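PDB 5VTL: Tb427.07.360- putative uncharacterized metacyclic invariant surface protein from Trypanosoma brucei from Trypanosoma brucei, which is of unknown function but, as an invariant surface protein of the metacyclic stage, is probably displayed on the parasite's surface as an elongated helical bundle. Local coordinates for residues A[84-89]-A[182-187]; A[142-147]-A[165-170]. All blocks are in the same frame, centred on the assembly; numbering follows the deposited sequence.

From the N terminus the chain first runs along the long helix 4-58, turns back through helix 63-102, passes through the shorter helices 105-116, 123-130 and 141-154, and ends in helix 157-209. Contact 1 closes the wider loop, joining 84-89 on helix 63-102 to 182-187 on the last helix, 93 residues on. Contact 2 falls wholly within that loop: 142-147 and 165-170, only 18 residues apart, bring helix 141-154 against an earlier part of the same last helix. Helix 157-209 therefore serves both contacts, whose centres lie 23 Å apart and whose nearest atoms are about 10 Å apart, and helix 4-58 borders each of them.

Contact 1: A[84-89]-A[182-187]; sequences KTALSD and RRASEA
Asp89 and Arg183 form a salt bridge between two long antiparallel helices, 63-102 and 157-209, of the extended helical bundle. Arg183 NH1 gives a hydrogen bond to Asp89 OD2 at 2.8 Å, bent to an N-H...O angle of 142°. It reaches the anti side of the carboxylate, and the oxygen lies near the edge of the guanidinium, slightly out of its plane. The two flat groups are turned steeply against each other, 69° apart, so the pairing uses one oxygen and one nitrogen instead of the two parallel bonds of a bidentate pair. A water bridges the same oxygen to Arg183 NE: it donates to Asp89 OD2 at 2.9 Å and accepts from Arg183 NE at 2.9 Å. OD2 thus takes two bonds, and NH1 and NE are both tied to it, directly or through the water. Arg183 reaches this place through a bend at chi3 (-57°), which brings the guanidinium round to the aspartate.

Beside the ion pair the helices, nearly antiparallel, come close, the axes of the two short segments approaching to 8.1 Å, because small residues face each other. Ala86 and Ala184 have CA atoms 5.1 Å apart. Arg183 also contributes its CB to this apolar patch, against the Ala86 methyl. On an adjoining side of helix 63-102, Leu87 packs on Ala31 and Val35 of helix 4-58, which places the pair within a bundle of at least three helices. At the alanine crossing, Ala86 CB sits 3.5 Å from Ala184 N and 3.9 Å from Ala184 CB.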
ATOM      1  N   LYS A  84       3.739  13.040  -3.742  1.00  9.38           N
ATOM      2  CA  LYS A  84       2.418  13.487  -4.167  1.00  9.20           C
ATOM      3  C   LYS A  84       1.914  12.748  -5.421  1.00 10.51           C
ATOM      4  O   LYS A  84       0.732  12.432  -5.519  1.00 12.09           O
ATOM      5  CB  LYS A  84       2.418  15.010  -4.389  1.00  9.96           C
ATOM      6  CG  LYS A  84       2.629  15.767  -3.123  1.00  7.90           C
ATOM      7  CD  LYS A  84       2.798  17.257  -3.354  1.00 13.50           C
ATOM      8  CE  LYS A  84       2.899  17.999  -2.002  1.00 14.51           C
ATOM      9  NZ  LYS A  84       3.006  19.500  -2.137  1.00 25.59           N
ATOM     10  N   THR A  85       2.795  12.519  -6.387  1.00 12.32           N
ATOM     11  CA  THR A  85       2.451  11.766  -7.593  1.00 10.40           C
ATOM     12  C   THR A  85       2.085  10.336  -7.218  1.00 15.38           C
ATOM     13  O   THR A  85       1.164   9.741  -7.792  1.00 14.68           O
ATOM     14  CB  THR A  85       3.612  11.755  -8.591  1.00 10.49           C
ATOM     15  OG1 THR A  85       3.887  13.097  -9.008  1.00 17.18           O
ATOM     16  CG2 THR A  85       3.301  10.894  -9.803  1.00 20.48           C
ATOM     17  N   ALA A  86       2.799   9.788  -6.244  1.00 12.01           N
ATOM     18  CA  ALA A  86       2.541   8.421  -5.791  1.00  9.46           C
ATOM     19  C   ALA A  86       1.191   8.343  -5.081  1.00 11.80           C
ATOM     20  O   ALA A  86       0.438   7.388  -5.282  1.00 11.39           O
ATOM     21  CB  ALA A  86       3.682   7.927  -4.904  1.00  7.47           C
ATOM     22  N   LEU A  87       0.853   9.370  -4.304  1.00  9.17           N
ATOM     23  CA  LEU A  87      -0.451   9.413  -3.649  1.00  9.06           C
ATOM     24  C   LEU A  87      -1.560   9.444  -4.694  1.00 14.47           C
ATOM     25  O   LEU A  87      -2.570   8.760  -4.547  1.00 12.47           O
ATOM     26  CB  LEU A  87      -0.559  10.629  -2.736  1.00  9.11           C
ATOM     27  CG  LEU A  87      -1.868  10.872  -1.988  1.00 13.11           C
ATOM     28  CD1 LEU A  87      -2.310   9.658  -1.171  1.00 10.06           C
ATOM     29  CD2 LEU A  87      -1.712  12.093  -1.097  1.00 11.42           C
ATOM     30  N   SER A  88      -1.365  10.210  -5.761  1.00 14.90           N
ATOM     31  CA  SER A  88      -2.385  10.279  -6.807  1.00 14.42           C
ATOM     32  C   SER A  88      -2.548   8.929  -7.504  1.00 18.56           C
ATOM     33  O   SER A  88      -3.671   8.535  -7.824  1.00 16.39           O
ATOM     34  CB  SER A  88      -2.098  11.393  -7.812  1.00 19.04           C
ATOM     35  OG  SER A  88      -0.894  11.146  -8.490  1.00 28.23           O
ATOM     36  N   ASP A  89      -1.443   8.222  -7.747  1.00 12.10           N
ATOM     37  CA  ASP A  89      -1.526   6.841  -8.223  1.00 12.19           C
ATOM     38  C   ASP A  89      -2.299   5.925  -7.256  1.00 11.86           C
ATOM     39  O   ASP A  89      -3.168   5.157  -7.682  1.00 13.27           O
ATOM     40  CB  ASP A  89      -0.135   6.257  -8.456  1.00 10.44           C
ATOM     41  CG  ASP A  89       0.615   6.952  -9.593  1.00 18.49           C
ATOM     42  OD1 ASP A  89      -0.015   7.746 -10.335  1.00 15.16           O
ATOM     43  OD2 ASP A  89       1.829   6.683  -9.741  1.00 15.08           O
ATOM     44  N   ARG A 182       4.374   1.802  -1.946  1.00  7.72           N
ATOM     45  CA  ARG A 182       5.808   1.698  -1.737  1.00  8.24           C
ATOM     46  C   ARG A 182       6.540   2.951  -2.270  1.00 10.79           C
ATOM     47  O   ARG A 182       7.477   3.454  -1.637  1.00  9.11           O
ATOM     48  CB  ARG A 182       6.307   0.440  -2.422  1.00  9.43           C
ATOM     49  CG  ARG A 182       7.776   0.123  -2.232  1.00 14.00           C
ATOM     50  CD  ARG A 182       8.125  -1.134  -3.052  1.00 35.77           C
ATOM     51  NE  ARG A 182       6.958  -2.028  -3.206  1.00 46.78           N
ATOM     52  CZ  ARG A 182       6.518  -2.554  -4.356  1.00 44.95           C
ATOM     53  NH1 ARG A 182       5.437  -3.341  -4.362  1.00 20.28           N
ATOM     54  NH2 ARG A 182       7.146  -2.306  -5.506  1.00 23.65           N
ATOM     55  N   ARG A 183       6.105   3.464  -3.415  1.00  8.31           N
ATOM     56  CA  ARG A 183       6.739   4.652  -3.995  1.00  7.89           C
ATOM     57  C   ARG A 183       6.565   5.867  -3.106  1.00  8.36           C
ATOM     58  O   ARG A 183       7.489   6.680  -2.948  1.00  7.85           O
ATOM     59  CB  ARG A 183       6.195   4.937  -5.399  1.00  8.71           C
ATOM     60  CG  ARG A 183       6.711   3.965  -6.424  1.00 11.76           C
ATOM     61  CD  ARG A 183       6.476   4.439  -7.842  1.00  9.51           C
ATOM     62  NE  ARG A 183       5.080   4.727  -8.173  1.00 10.33           N
ATOM     63  CZ  ARG A 183       4.203   3.835  -8.634  1.00  9.39           C
ATOM     64  NH1 ARG A 183       2.969   4.224  -8.931  1.00 11.03           N
ATOM     65  NH2 ARG A 183       4.546   2.556  -8.781  1.00  8.75           N
ATOM     66  N   ALA A 184       5.386   5.976  -2.493  1.00  6.63           N
ATOM     67  CA  ALA A 184       5.097   7.057  -1.558  1.00  7.48           C
ATOM     68  C   ALA A 184       5.996   6.972  -0.321  1.00  5.41           C
ATOM     69  O   ALA A 184       6.524   7.985   0.144  1.00  8.02           O
ATOM     70  CB  ALA A 184       3.627   7.015  -1.143  1.00  8.78           C
ATOM     71  N   SER A 185       6.166   5.765   0.201  1.00  6.04           N
ATOM     72  CA  SER A 185       6.996   5.536   1.372  1.00  7.97           C
ATOM     73  C   SER A 185       8.458   5.836   1.049  1.00  7.29           C
ATOM     74  O   SER A 185       9.185   6.461   1.836  1.00  7.88           O
ATOM     75  CB  SER A 185       6.871   4.080   1.813  1.00 14.08           C
ATOM     76  OG  SER A 185       7.762   3.822   2.877  1.00 16.50           O
ATOM     77  N   GLU A 186       8.901   5.396  -0.122  1.00  6.20           N
ATOM     78  CA  GLU A 186      10.305   5.602  -0.493  1.00  8.23           C
ATOM     79  C   GLU A 186      10.611   7.097  -0.670  1.00 10.14           C
ATOM     80  O   GLU A 186      11.685   7.566  -0.272  1.00  6.86           O
ATOM     81  CB  GLU A 186      10.657   4.796  -1.740  1.00  8.85           C
ATOM     82  CG  GLU A 186      10.778   3.298  -1.457  1.00  8.97           C
ATOM     83  CD  GLU A 186      10.777   2.430  -2.699  1.00 36.58           C
ATOM     84  OE1 GLU A 186      10.532   2.957  -3.810  1.00 30.50           O
ATOM     85  OE2 GLU A 186      11.001   1.201  -2.551  1.00 29.05           O
ATOM     86  N   ALA A 187       9.660   7.833  -1.248  1.00  7.95           N
ATOM     87  CA  ALA A 187       9.774   9.276  -1.425  1.00  6.80           C
ATOM     88  C   ALA A 187       9.871   9.992  -0.085  1.00  6.18           C
ATOM     89  O   ALA A 187      10.662  10.914   0.095  1.00  5.69           O
ATOM     90  CB  ALA A 187       8.589   9.808  -2.217  1.00 10.54           C
TER
HETATM   91  O   HOH W   1       4.434   7.465  -8.750  1.00 13.03           O

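Contact 2: A[142-147]-A[165-170]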
ATOM      1  N   TRP A 142      -0.560 -10.850  -1.430  1.00  5.80           N
ATOM      2  CA  TRP A 142      -0.105 -12.201  -1.049  1.00  8.74           C
ATOM      3  C   TRP A 142      -1.325 -13.078  -0.737  1.00  5.45           C
ATOM      4  O   TRP A 142      -1.435 -14.204  -1.218  1.00  4.58           O
ATOM      5  CB  TRP A 142       0.897 -12.163   0.128  1.00  5.35           C
ATOM      6  CG  TRP A 142       1.370 -13.534   0.564  1.00  6.19           C
ATOM      7  CD1 TRP A 142       2.455 -14.238   0.078  1.00  5.93           C
ATOM      8  CD2 TRP A 142       0.774 -14.372   1.570  1.00  6.01           C
ATOM      9  NE1 TRP A 142       2.562 -15.442   0.728  1.00  7.01           N
ATOM     10  CE2 TRP A 142       1.546 -15.552   1.642  1.00  7.93           C
ATOM     11  CE3 TRP A 142      -0.335 -14.239   2.416  1.00  6.50           C
ATOM     12  CZ2 TRP A 142       1.236 -16.584   2.508  1.00  8.16           C
ATOM     13  CZ3 TRP A 142      -0.630 -15.263   3.271  1.00  9.07           C
ATOM     14  CH2 TRP A 142       0.157 -16.426   3.309  1.00  6.87           C
ATOM     15  N   VAL A 143      -2.266 -12.549   0.047  1.00  7.15           N
ATOM     16  CA  VAL A 143      -3.501 -13.267   0.342  1.00  5.55           C
ATOM     17  C   VAL A 143      -4.299 -13.588  -0.930  1.00  9.80           C
ATOM     18  O   VAL A 143      -4.844 -14.674  -1.061  1.00  5.34           O
ATOM     19  CB  VAL A 143      -4.397 -12.454   1.315  1.00  4.71           C
ATOM     20  CG1 VAL A 143      -5.776 -13.123   1.513  1.00  5.91           C
ATOM     21  CG2 VAL A 143      -3.682 -12.265   2.658  1.00  5.24           C
ATOM     22  N   LEU A 144      -4.383 -12.651  -1.868  1.00  5.75           N
ATOM     23  CA  LEU A 144      -5.114 -12.931  -3.107  1.00  7.26           C
ATOM     24  C   LEU A 144      -4.424 -14.025  -3.922  1.00  5.79           C
ATOM     25  O   LEU A 144      -5.085 -14.840  -4.556  1.00  4.74           O
ATOM     26  CB  LEU A 144      -5.279 -11.670  -3.966  1.00  5.31           C
ATOM     27  CG  LEU A 144      -6.102 -10.522  -3.374  1.00  3.63           C
ATOM     28  CD1 LEU A 144      -6.056  -9.345  -4.314  1.00  6.40           C
ATOM     29  CD2 LEU A 144      -7.522 -10.923  -3.118  1.00  8.99           C
ATOM     30  N   LYS A 145      -3.100 -14.046  -3.902  1.00  5.25           N
ATOM     31  CA  LYS A 145      -2.343 -15.106  -4.551  1.00  5.35           C
ATOM     32  C   LYS A 145      -2.655 -16.459  -3.926  1.00  5.26           C
ATOM     33  O   LYS A 145      -2.938 -17.422  -4.616  1.00  7.49           O
ATOM     34  CB  LYS A 145      -0.835 -14.845  -4.439  1.00  9.48           C
ATOM     35  CG  LYS A 145       0.040 -15.982  -4.961  1.00  6.64           C
ATOM     36  CD  LYS A 145       1.522 -15.623  -4.923  1.00 12.27           C
ATOM     37  CE  LYS A 145       2.020 -15.387  -3.527  1.00 17.03           C
ATOM     38  NZ  LYS A 145       3.493 -15.265  -3.469  1.00 19.89           N
ATOM     39  N   LYS A 146      -2.579 -16.532  -2.603  1.00  4.99           N
ATOM     40  CA  LYS A 146      -2.876 -17.791  -1.920  1.00  3.73           C
ATOM     41  C   LYS A 146      -4.301 -18.266  -2.185  1.00  5.28           C
ATOM     42  O   LYS A 146      -4.556 -19.456  -2.292  1.00  5.88           O
ATOM     43  CB  LYS A 146      -2.661 -17.631  -0.412  1.00  4.72           C
ATOM     44  CG  LYS A 146      -1.220 -17.392  -0.023  1.00  9.93           C
ATOM     45  CD  LYS A 146      -0.343 -18.608  -0.381  1.00 14.09           C
ATOM     46  CE  LYS A 146       0.937 -18.234  -1.065  1.00 17.56           C
ATOM     47  NZ  LYS A 146       1.833 -19.437  -1.144  1.00 18.89           N
ATOM     48  N   ALA A 147      -5.229 -17.326  -2.276  1.00  4.34           N
ATOM     49  CA  ALA A 147      -6.627 -17.649  -2.545  1.00  5.59           C
ATOM     50  C   ALA A 147      -6.790 -18.365  -3.889  1.00  3.72           C
ATOM     51  O   ALA A 147      -7.462 -19.402  -3.997  1.00  5.23           O
ATOM     52  CB  ALA A 147      -7.456 -16.388  -2.493  1.00  7.93           C
ATOM     53  N   ASP A 165      -7.877 -16.830 -14.727  1.00 11.63           N
ATOM     54  CA  ASP A 165      -8.144 -15.847 -15.784  1.00 12.52           C
ATOM     55  C   ASP A 165      -8.925 -14.671 -15.196  1.00 11.78           C
ATOM     56  O   ASP A 165      -8.624 -13.509 -15.455  1.00 10.96           O
ATOM     57  CB  ASP A 165      -8.980 -16.454 -16.922  1.00 11.85           C
ATOM     58  CG  ASP A 165      -8.230 -17.485 -17.765  1.00 26.31           C
ATOM     59  OD1 ASP A 165      -7.007 -17.683 -17.607  1.00 15.02           O
ATOM     60  OD2 ASP A 165      -8.908 -18.103 -18.614  1.00 21.63           O
ATOM     61  N   GLY A 166      -9.924 -14.993 -14.389  1.00 10.86           N
ATOM     62  CA  GLY A 166     -10.845 -14.009 -13.863  1.00 12.70           C
ATOM     63  C   GLY A 166     -10.278 -13.101 -12.781  1.00 12.56           C
ATOM     64  O   GLY A 166     -10.751 -11.976 -12.612  1.00 10.89           O
ATOM     65  N   MET A 167      -9.281 -13.569 -12.043  1.00  7.19           N
ATOM     66  CA  MET A 167      -8.672 -12.756 -10.987  1.00 10.95           C
ATOM     67  C   MET A 167      -7.502 -11.893 -11.433  1.00 10.07           C
ATOM     68  O   MET A 167      -6.987 -11.107 -10.648  1.00 10.81           O
ATOM     69  CB  MET A 167      -8.191 -13.660  -9.849  1.00  9.43           C
ATOM     70  CG  MET A 167      -9.324 -14.091  -8.966  1.00 12.47           C
ATOM     71  SD  MET A 167      -9.903 -12.684  -8.003  1.00 15.93           S
ATOM     72  CE  MET A 167      -8.472 -12.402  -6.952  1.00 19.24           C
ATOM     73  N   ALA A 168      -7.073 -12.056 -12.671  1.00 11.36           N
ATOM     74  CA  ALA A 168      -5.831 -11.450 -13.133  1.00 14.68           C
ATOM     75  C   ALA A 168      -5.883  -9.914 -13.058  1.00 12.06           C
ATOM     76  O   ALA A 168      -4.917  -9.275 -12.657  1.00  9.05           O
ATOM     77  CB  ALA A 168      -5.531 -11.901 -14.541  1.00 12.49           C
ATOM     78  N   ASP A 169      -7.024  -9.342 -13.431  1.00 11.82           N
ATOM     79  CA  ASP A 169      -7.180  -7.882 -13.479  1.00 11.36           C
ATOM     80  C   ASP A 169      -7.114  -7.304 -12.069  1.00 13.63           C
ATOM     81  O   ASP A 169      -6.344  -6.386 -11.807  1.00 11.04           O
ATOM     82  CB  ASP A 169      -8.505  -7.519 -14.130  1.00  9.87           C
ATOM     83  CG  ASP A 169      -8.433  -7.488 -15.655  1.00 40.95           C
ATOM     84  OD1 ASP A 169      -7.445  -7.999 -16.231  1.00 41.13           O
ATOM     85  OD2 ASP A 169      -9.381  -6.957 -16.284  1.00 41.64           O
ATOM     86  N   LEU A 170      -7.919  -7.854 -11.162  1.00  8.40           N
ATOM     87  CA  LEU A 170      -7.904  -7.415  -9.766  1.00  9.86           C
ATOM     88  C   LEU A 170      -6.511  -7.511  -9.169  1.00  9.00           C
ATOM     89  O   LEU A 170      -6.035  -6.580  -8.486  1.00  8.89           O
ATOM     90  CB  LEU A 170      -8.853  -8.262  -8.932  1.00  5.49           C
ATOM     91  CG  LEU A 170      -8.781  -8.070  -7.424  1.00  5.04           C
ATOM     92  CD1 LEU A 170      -8.941  -6.602  -7.032  1.00  8.40           C
ATOM     93  CD2 LEU A 170      -9.879  -8.921  -6.785  1.00 12.16           C
TER
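A helical hairpin in the bundle, helix 141-154 followed after a short turn by helix 157-209, is joined across its interior by Leu144, which meets Met167 and Leu170. The two methyls of Leu144 divide the work. CD2 faces the end of the Met167 side chain, 4.2 Å from CE, while CD1 lies 4.3 Å from the branch carbon CG of Leu170. The backbones stay well apart, with the CA atoms of Leu144 and Met167 8.6 Å from each other, so side chains span the gap. Met167 does so with three like turns, chi1 to chi3 all near -70°, which keep its chain compact and bring CE to the leucine. Leu144 has an extended second torsion (chi2 176°), with CD1 pointing on to Leu170. Helix 157-209 is kinked at this point, where the N atoms of Asp169 and Leu170 lack a bond to the preceding turn.

Helix 4-58 closes over the same core, with Phe13 against Met167 and Leu17 against Leu170; Ala97 and Ala101 of helix 63-102 also touch Leu170. Val139, just ahead of helix 141-154, touches Leu144. All three contacting side chains are buried and apolar, and they meet through methyl and methine carbons at van der Waals distance; the attraction is therefore hydrophobic and dispersive, resting on how the three side chains fit together.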